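Local coordinates for NTP_transf_2 domain-containing protein (PDB 6WT9) that synthesises the second messenger 3',3'-c-di-GMP from two GTP molecules as the signal-producing enzyme of a CBASS defence system against bacteriophage, at residues R234-R238 against Y276-K280; V292-Y296 against V340-Y344. All blocks are in the same frame, centred on the assembly; numbering follows the deposited sequence.

Both contacts lie in the helical part that follows the nucleotidyltransferase sheet in the chain, and they come in series: contact 1 (234-238 with 276-280) closes before contact 2 (292-296 with 340-344) opens. Their centres are about 19 Å apart, contact 1 lying about 14 Å and contact 2 about 21 Å from the centre of the chain. Contact 1 ties helix 228-241, which follows the last sheet strand, to the C-terminal end of helix 268-276 and the loop that follows; contact 2 pairs helices 291-304 and 327-347. The loop residue Ile-278 joins them, its CD1 4.0 Å from Leu-295 CD2, and helix 245-259 lies against both.

Contact 1. Residues R234-R238 against Y276-K280; sequences RINKR and YNIEK
Arg-238 reaches across to Tyr-276 with an extended side chain, its CG anti to the backbone N (chi1 -169°), which sends the guanidinium over one face of the tyrosine ring. CZ of Arg-238 stands 4.8 Å from the centroid of the Tyr-276 ring and 7° off the normal, a cation-pi contact; the two planes are nearly perpendicular (88°), so the guanidinium stands on end, with NH1 3.7 Å above the ring plane over its centre, and does not lie flat on it. Beyond the ring, Tyr-276 O and Ile-278 O lie over a face of the guanidinium, where the angles are too poor for hydrogen bonds although the partial negative charge of the two carbonyl oxygens probably still attracts it. At the guanidinium edge Lys-280 CG comes within 3.4 Å of Arg-238 NE. The phenol end of Tyr-276 rests against Arg-234, with Tyr-276 OH 3.5 Å from Arg-234 CD, and one water joins Tyr-276 OH to Arg-234 O at 2.8 Å from each. Arg-234 NH1 bonds Val-315 O, and Lys-280 NZ forms a salt bridge with Glu-241. Helix 228-241 thus meets the end of helix 268-276 and the loop leaving it, while from helix 245-259 Leu-246 touches Arg-238 and Met-249 touches Ile-278.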
ATOM      1  N   ARG A 234      -0.539  -3.244 -12.484  1.00 14.48           N
ATOM      2  CA  ARG A 234       0.217  -2.167 -13.116  1.00 13.75           C
ATOM      3  C   ARG A 234       1.425  -1.759 -12.277  1.00 16.86           C
ATOM      4  O   ARG A 234       2.491  -1.458 -12.827  1.00 13.24           O
ATOM      5  CB  ARG A 234      -0.692  -0.964 -13.379  1.00  9.61           C
ATOM      6  CG  ARG A 234      -1.517  -1.102 -14.653  1.00 10.06           C
ATOM      7  CD  ARG A 234      -2.334   0.146 -14.962  1.00 14.03           C
ATOM      8  NE  ARG A 234      -2.971   0.042 -16.273  1.00 16.08           N
ATOM      9  CZ  ARG A 234      -3.851   0.913 -16.758  1.00 14.11           C
ATOM     10  NH1 ARG A 234      -4.217   1.966 -16.040  1.00  7.95           N
ATOM     11  NH2 ARG A 234      -4.371   0.725 -17.963  1.00 13.14           N
ATOM     12  N   ILE A 235       1.284  -1.750 -10.949  1.00 14.86           N
ATOM     13  CA  ILE A 235       2.407  -1.394 -10.087  1.00 14.71           C
ATOM     14  C   ILE A 235       3.498  -2.457 -10.164  1.00 18.08           C
ATOM     15  O   ILE A 235       4.687  -2.142 -10.289  1.00 18.73           O
ATOM     16  CB  ILE A 235       1.931  -1.180  -8.639  1.00 15.29           C
ATOM     17  CG1 ILE A 235       1.027   0.049  -8.546  1.00 21.24           C
ATOM     18  CG2 ILE A 235       3.121  -1.034  -7.698  1.00 10.33           C
ATOM     19  CD1 ILE A 235       0.477   0.293  -7.157  1.00 17.64           C
ATOM     20  N   ASN A 236       3.109  -3.734 -10.092  1.00 16.17           N
ATOM     21  CA  ASN A 236       4.091  -4.812 -10.152  1.00 15.96           C
ATOM     22  C   ASN A 236       4.779  -4.879 -11.509  1.00 13.42           C
ATOM     23  O   ASN A 236       5.972  -5.192 -11.582  1.00 17.51           O
ATOM     24  CB  ASN A 236       3.424  -6.153  -9.839  1.00 18.53           C
ATOM     25  CG  ASN A 236       3.062  -6.294  -8.375  1.00 15.60           C
ATOM     26  OD1 ASN A 236       3.672  -5.663  -7.513  1.00 15.98           O
ATOM     27  ND2 ASN A 236       2.069  -7.128  -8.086  1.00 12.52           N
ATOM     28  N   LYS A 237       4.053  -4.583 -12.587  1.00 18.75           N
ATOM     29  CA  LYS A 237       4.641  -4.677 -13.918  1.00 21.78           C
ATOM     30  C   LYS A 237       5.668  -3.573 -14.142  1.00 20.56           C
ATOM     31  O   LYS A 237       6.788  -3.836 -14.596  1.00 14.19           O
ATOM     32  CB  LYS A 237       3.540  -4.630 -14.977  1.00 27.51           C
ATOM     33  CG  LYS A 237       3.960  -5.125 -16.353  1.00 38.05           C
ATOM     34  CD  LYS A 237       4.240  -3.970 -17.300  1.00 43.18           C
ATOM     35  CE  LYS A 237       4.422  -4.453 -18.730  1.00 45.58           C
ATOM     36  NZ  LYS A 237       5.536  -5.431 -18.840  1.00 47.29           N
ATOM     37  N   ARG A 238       5.308  -2.328 -13.814  1.00 16.13           N
ATOM     38  CA  ARG A 238       6.237  -1.220 -14.009  1.00 18.97           C
ATOM     39  C   ARG A 238       7.438  -1.322 -13.079  1.00 24.88           C
ATOM     40  O   ARG A 238       8.547  -0.927 -13.456  1.00 19.96           O
ATOM     41  CB  ARG A 238       5.521   0.112 -13.798  1.00 14.70           C
ATOM     42  CG  ARG A 238       6.328   1.325 -14.242  1.00 20.68           C
ATOM     43  CD  ARG A 238       5.433   2.540 -14.381  1.00 31.90           C
ATOM     44  NE  ARG A 238       6.017   3.557 -15.247  1.00 43.10           N
ATOM     45  CZ  ARG A 238       5.336   4.570 -15.770  1.00 49.04           C
ATOM     46  NH1 ARG A 238       4.041   4.696 -15.517  1.00 48.82           N
ATOM     47  NH2 ARG A 238       5.944   5.453 -16.552  1.00 51.62           N
ATOM     48  N   TYR A 276       3.846   6.251  -9.894  1.00 12.78           N
ATOM     49  CA  TYR A 276       3.525   5.604 -11.161  1.00  9.91           C
ATOM     50  C   TYR A 276       3.478   6.594 -12.317  1.00 10.12           C
ATOM     51  O   TYR A 276       3.666   6.194 -13.470  1.00 11.73           O
ATOM     52  CB  TYR A 276       2.184   4.872 -11.039  1.00 10.94           C
ATOM     53  CG  TYR A 276       1.825   4.006 -12.226  1.00 11.37           C
ATOM     54  CD1 TYR A 276       2.385   2.745 -12.382  1.00  9.62           C
ATOM     55  CD2 TYR A 276       0.913   4.444 -13.181  1.00 10.99           C
ATOM     56  CE1 TYR A 276       2.056   1.945 -13.458  1.00 17.03           C
ATOM     57  CE2 TYR A 276       0.578   3.651 -14.263  1.00 16.15           C
ATOM     58  CZ  TYR A 276       1.153   2.402 -14.396  1.00 19.42           C
ATOM     59  OH  TYR A 276       0.825   1.605 -15.471  1.00 17.53           O
ATOM     60  N   ASN A 277       3.237   7.875 -12.033  1.00  9.17           N
ATOM     61  CA  ASN A 277       3.190   8.886 -13.080  1.00 12.95           C
ATOM     62  C   ASN A 277       4.574   9.246 -13.609  1.00 15.53           C
ATOM     63  O   ASN A 277       4.678   9.767 -14.725  1.00 15.12           O
ATOM     64  CB  ASN A 277       2.484  10.139 -12.557  1.00 14.87           C
ATOM     65  CG  ASN A 277       2.402  11.242 -13.593  1.00 16.55           C
ATOM     66  OD1 ASN A 277       3.262  12.119 -13.647  1.00 20.05           O
ATOM     67  ND2 ASN A 277       1.364  11.205 -14.423  1.00  9.89           N
ATOM     68  N   ILE A 278       5.634   8.977 -12.846  1.00 12.24           N
ATOM     69  CA  ILE A 278       6.982   9.318 -13.284  1.00 11.85           C
ATOM     70  C   ILE A 278       7.366   8.457 -14.479  1.00 14.00           C
ATOM     71  O   ILE A 278       7.223   7.227 -14.452  1.00 11.32           O
ATOM     72  CB  ILE A 278       7.984   9.145 -12.133  1.00 14.00           C
ATOM     73  CG1 ILE A 278       7.578  10.008 -10.938  1.00 14.60           C
ATOM     74  CG2 ILE A 278       9.395   9.491 -12.603  1.00 12.97           C
ATOM     75  CD1 ILE A 278       8.434   9.787  -9.708  1.00 13.11           C
ATOM     76  N   GLU A 279       7.864   9.100 -15.533  1.00 15.58           N
ATOM     77  CA  GLU A 279       8.256   8.379 -16.735  1.00 20.59           C
ATOM     78  C   GLU A 279       9.439   7.460 -16.451  1.00 18.68           C
ATOM     79  O   GLU A 279      10.364   7.820 -15.718  1.00 19.42           O
ATOM     80  CB  GLU A 279       8.603   9.364 -17.852  1.00 29.08           C
ATOM     81  CG  GLU A 279       7.425  10.217 -18.301  1.00 39.60           C
ATOM     82  CD  GLU A 279       7.797  11.219 -19.379  1.00 51.44           C
ATOM     83  OE1 GLU A 279       8.982  11.267 -19.770  1.00 57.19           O
ATOM     84  OE2 GLU A 279       6.902  11.962 -19.836  1.00 55.92           O
ATOM     85  N   LYS A 280       9.397   6.262 -17.041  1.00 21.23           N
ATOM     86  CA  LYS A 280      10.418   5.254 -16.769  1.00 23.42           C
ATOM     87  C   LYS A 280      11.809   5.745 -17.148  1.00 24.55           C
ATOM     88  O   LYS A 280      12.782   5.484 -16.433  1.00 25.51           O
ATOM     89  CB  LYS A 280      10.095   3.966 -17.523  1.00 29.41           C
ATOM     90  CG  LYS A 280       8.826   3.265 -17.078  1.00 42.53           C
ATOM     91  CD  LYS A 280       8.331   2.322 -18.162  1.00 50.77           C
ATOM     92  CE  LYS A 280       9.467   1.475 -18.717  1.00 58.42           C
ATOM     93  NZ  LYS A 280       9.029   0.642 -19.871  1.00 62.78           N
TER
HETATM   94  O   HOH W   1       2.375  -0.729 -15.569  1.00 30.13           O

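Contact 2. Residues V292-Y296 against V340-Y344; sequences VPILY and VKIIY
A near-antiparallel helix pair, part of the helical bundle on the C-terminal side of this CD-NTase, brings 292-296 of helix 291-304 against 340-344 of helix 327-347. The axes of the two short segments approach to 9.3 Å with 148° between their directions, and the nearest CA pairs, Val-292 with Tyr-344 and Tyr-296 with Val-340, confirm the opposed run.

Two buried valines form the inner side of the contact. CG1 of Val-340 lies 3.7 Å from Tyr-296 N and also meets Tyr-296 CB, while CG1 of Val-292 packs 3.9 Å from Tyr-344 CB and reaches Ile-343 CG2. In both valines the touching CG1 is the branch anti to the backbone N. Phe-252 and Leu-256 of helix 245-259, with Ile-45 and Met-49 of helix 40-49, add further apolar contacts to this buried side.

Toward the partly exposed side the tyrosines take over. Pro-293 sits over one face of the Tyr-344 ring, its CB 4.0 Å from the centroid and displaced toward the rim, a CH-pi contact. CD2 of Tyr-344 in turn lies over a face of the Tyr-296 ring, 3.7 Å from Tyr-296 CG, the two ring planes oblique at 59°. Lys-341 runs past the edge of Tyr-296, CB and CE each near Tyr-296 CE1. Bends at its third and fourth torsions fold the end of the chain back to the phenol oxygen, where Lys-341 NZ donates a hydrogen bond of 2.9 Å to Tyr-296 OH.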
ATOM      1  N   VAL A 292      15.929  10.001  -4.867  1.00 10.79           N
ATOM      2  CA  VAL A 292      15.456  11.112  -4.041  1.00 11.57           C
ATOM      3  C   VAL A 292      15.377  12.396  -4.866  1.00 15.84           C
ATOM      4  O   VAL A 292      14.334  13.065  -4.830  1.00 16.12           O
ATOM      5  CB  VAL A 292      16.335  11.294  -2.791  1.00  8.39           C
ATOM      6  CG1 VAL A 292      15.905  12.528  -2.012  1.00  7.41           C
ATOM      7  CG2 VAL A 292      16.261  10.056  -1.910  1.00  8.05           C
ATOM      8  N   PRO A 293      16.417  12.793  -5.615  1.00 14.41           N
ATOM      9  CA  PRO A 293      16.256  13.973  -6.486  1.00 16.91           C
ATOM     10  C   PRO A 293      15.180  13.795  -7.542  1.00 17.54           C
ATOM     11  O   PRO A 293      14.559  14.780  -7.962  1.00 12.88           O
ATOM     12  CB  PRO A 293      17.643  14.137  -7.124  1.00 17.56           C
ATOM     13  CG  PRO A 293      18.573  13.438  -6.203  1.00 18.60           C
ATOM     14  CD  PRO A 293      17.805  12.291  -5.647  1.00 12.64           C
ATOM     15  N   ILE A 294      14.943  12.559  -7.987  1.00 16.38           N
ATOM     16  CA  ILE A 294      13.903  12.307  -8.977  1.00 19.37           C
ATOM     17  C   ILE A 294      12.522  12.475  -8.356  1.00 20.44           C
ATOM     18  O   ILE A 294      11.609  13.033  -8.978  1.00 19.50           O
ATOM     19  CB  ILE A 294      14.097  10.911  -9.593  1.00 17.72           C
ATOM     20  CG1 ILE A 294      15.381  10.894 -10.421  1.00 16.67           C
ATOM     21  CG2 ILE A 294      12.891  10.514 -10.436  1.00 19.80           C
ATOM     22  CD1 ILE A 294      15.825   9.521 -10.827  1.00 16.34           C
ATOM     23  N   LEU A 295      12.344  12.005  -7.120  1.00 19.92           N
ATOM     24  CA  LEU A 295      11.092  12.251  -6.413  1.00 16.51           C
ATOM     25  C   LEU A 295      10.906  13.736  -6.133  1.00 15.06           C
ATOM     26  O   LEU A 295       9.780  14.249  -6.178  1.00 12.35           O
ATOM     27  CB  LEU A 295      11.054  11.449  -5.112  1.00 14.72           C
ATOM     28  CG  LEU A 295      10.808   9.949  -5.273  1.00 16.19           C
ATOM     29  CD1 LEU A 295      10.953   9.228  -3.945  1.00 12.23           C
ATOM     30  CD2 LEU A 295       9.428   9.706  -5.865  1.00 23.74           C
ATOM     31  N   TYR A 296      12.000  14.444  -5.848  1.00 14.04           N
ATOM     32  CA  TYR A 296      11.909  15.885  -5.636  1.00 16.73           C
ATOM     33  C   TYR A 296      11.426  16.594  -6.895  1.00 20.24           C
ATOM     34  O   TYR A 296      10.543  17.458  -6.835  1.00 16.49           O
ATOM     35  CB  TYR A 296      13.265  16.438  -5.194  1.00 17.33           C
ATOM     36  CG  TYR A 296      13.297  17.945  -5.090  1.00 20.96           C
ATOM     37  CD1 TYR A 296      12.793  18.592  -3.969  1.00 26.56           C
ATOM     38  CD2 TYR A 296      13.827  18.721  -6.111  1.00 18.05           C
ATOM     39  CE1 TYR A 296      12.815  19.967  -3.868  1.00 24.55           C
ATOM     40  CE2 TYR A 296      13.855  20.099  -6.018  1.00 23.74           C
ATOM     41  CZ  TYR A 296      13.348  20.715  -4.896  1.00 27.91           C
ATOM     42  OH  TYR A 296      13.372  22.084  -4.799  1.00 36.35           O
ATOM     43  N   VAL A 340      10.825  15.689   1.279  1.00 15.13           N
ATOM     44  CA  VAL A 340      11.765  15.232   0.260  1.00 14.41           C
ATOM     45  C   VAL A 340      12.878  16.253   0.069  1.00 15.81           C
ATOM     46  O   VAL A 340      14.055  15.892  -0.064  1.00 11.64           O
ATOM     47  CB  VAL A 340      11.025  14.950  -1.060  1.00 13.55           C
ATOM     48  CG1 VAL A 340      12.012  14.546  -2.147  1.00  9.34           C
ATOM     49  CG2 VAL A 340       9.978  13.867  -0.854  1.00 14.56           C
ATOM     50  N   LYS A 341      12.525  17.541   0.061  1.00 18.79           N
ATOM     51  CA  LYS A 341      13.527  18.594  -0.062  1.00 18.68           C
ATOM     52  C   LYS A 341      14.539  18.529   1.075  1.00 19.41           C
ATOM     53  O   LYS A 341      15.740  18.737   0.859  1.00 18.37           O
ATOM     54  CB  LYS A 341      12.836  19.959  -0.100  1.00 25.32           C
ATOM     55  CG  LYS A 341      13.776  21.150  -0.087  1.00 39.43           C
ATOM     56  CD  LYS A 341      13.001  22.458  -0.016  1.00 50.26           C
ATOM     57  CE  LYS A 341      12.494  22.890  -1.383  1.00 59.34           C
ATOM     58  NZ  LYS A 341      13.599  23.389  -2.253  1.00 68.30           N
ATOM     59  N   ILE A 342      14.077  18.226   2.290  1.00 16.00           N
ATOM     60  CA  ILE A 342      14.983  18.125   3.431  1.00 20.17           C
ATOM     61  C   ILE A 342      15.932  16.946   3.256  1.00 17.00           C
ATOM     62  O   ILE A 342      17.147  17.074   3.448  1.00 15.27           O
ATOM     63  CB  ILE A 342      14.186  18.015   4.742  1.00 24.51           C
ATOM     64  CG1 ILE A 342      13.474  19.334   5.048  1.00 22.96           C
ATOM     65  CG2 ILE A 342      15.102  17.616   5.892  1.00 25.07           C
ATOM     66  CD1 ILE A 342      12.624  19.290   6.302  1.00 20.80           C
ATOM     67  N   ILE A 343      15.392  15.778   2.898  1.00 18.10           N
ATOM     68  CA  ILE A 343      16.234  14.602   2.681  1.00 16.98           C
ATOM     69  C   ILE A 343      17.237  14.869   1.567  1.00 13.79           C
ATOM     70  O   ILE A 343      18.435  14.594   1.706  1.00 14.24           O
ATOM     71  CB  ILE A 343      15.368  13.369   2.363  1.00 10.99           C
ATOM     72  CG1 ILE A 343      14.358  13.106   3.482  1.00 16.52           C
ATOM     73  CG2 ILE A 343      16.254  12.152   2.136  1.00  6.72           C
ATOM     74  CD1 ILE A 343      14.989  12.662   4.774  1.00 28.28           C
ATOM     75  N   TYR A 344      16.752  15.403   0.442  1.00  9.77           N
ATOM     76  CA  TYR A 344      17.610  15.684  -0.705  1.00 10.17           C
ATOM     77  C   TYR A 344      18.768  16.595  -0.316  1.00 12.57           C
ATOM     78  O   TYR A 344      19.921  16.343  -0.681  1.00 15.21           O
ATOM     79  CB  TYR A 344      16.763  16.307  -1.822  1.00 12.31           C
ATOM     80  CG  TYR A 344      17.472  16.606  -3.130  1.00 13.92           C
ATOM     81  CD1 TYR A 344      18.735  16.098  -3.410  1.00 17.93           C
ATOM     82  CD2 TYR A 344      16.866  17.405  -4.088  1.00 12.11           C
ATOM     83  CE1 TYR A 344      19.372  16.384  -4.602  1.00 20.11           C
ATOM     84  CE2 TYR A 344      17.493  17.693  -5.283  1.00 14.48           C
ATOM     85  CZ  TYR A 344      18.745  17.179  -5.537  1.00 20.34           C
ATOM     86  OH  TYR A 344      19.371  17.464  -6.728  1.00 25.94           O
TER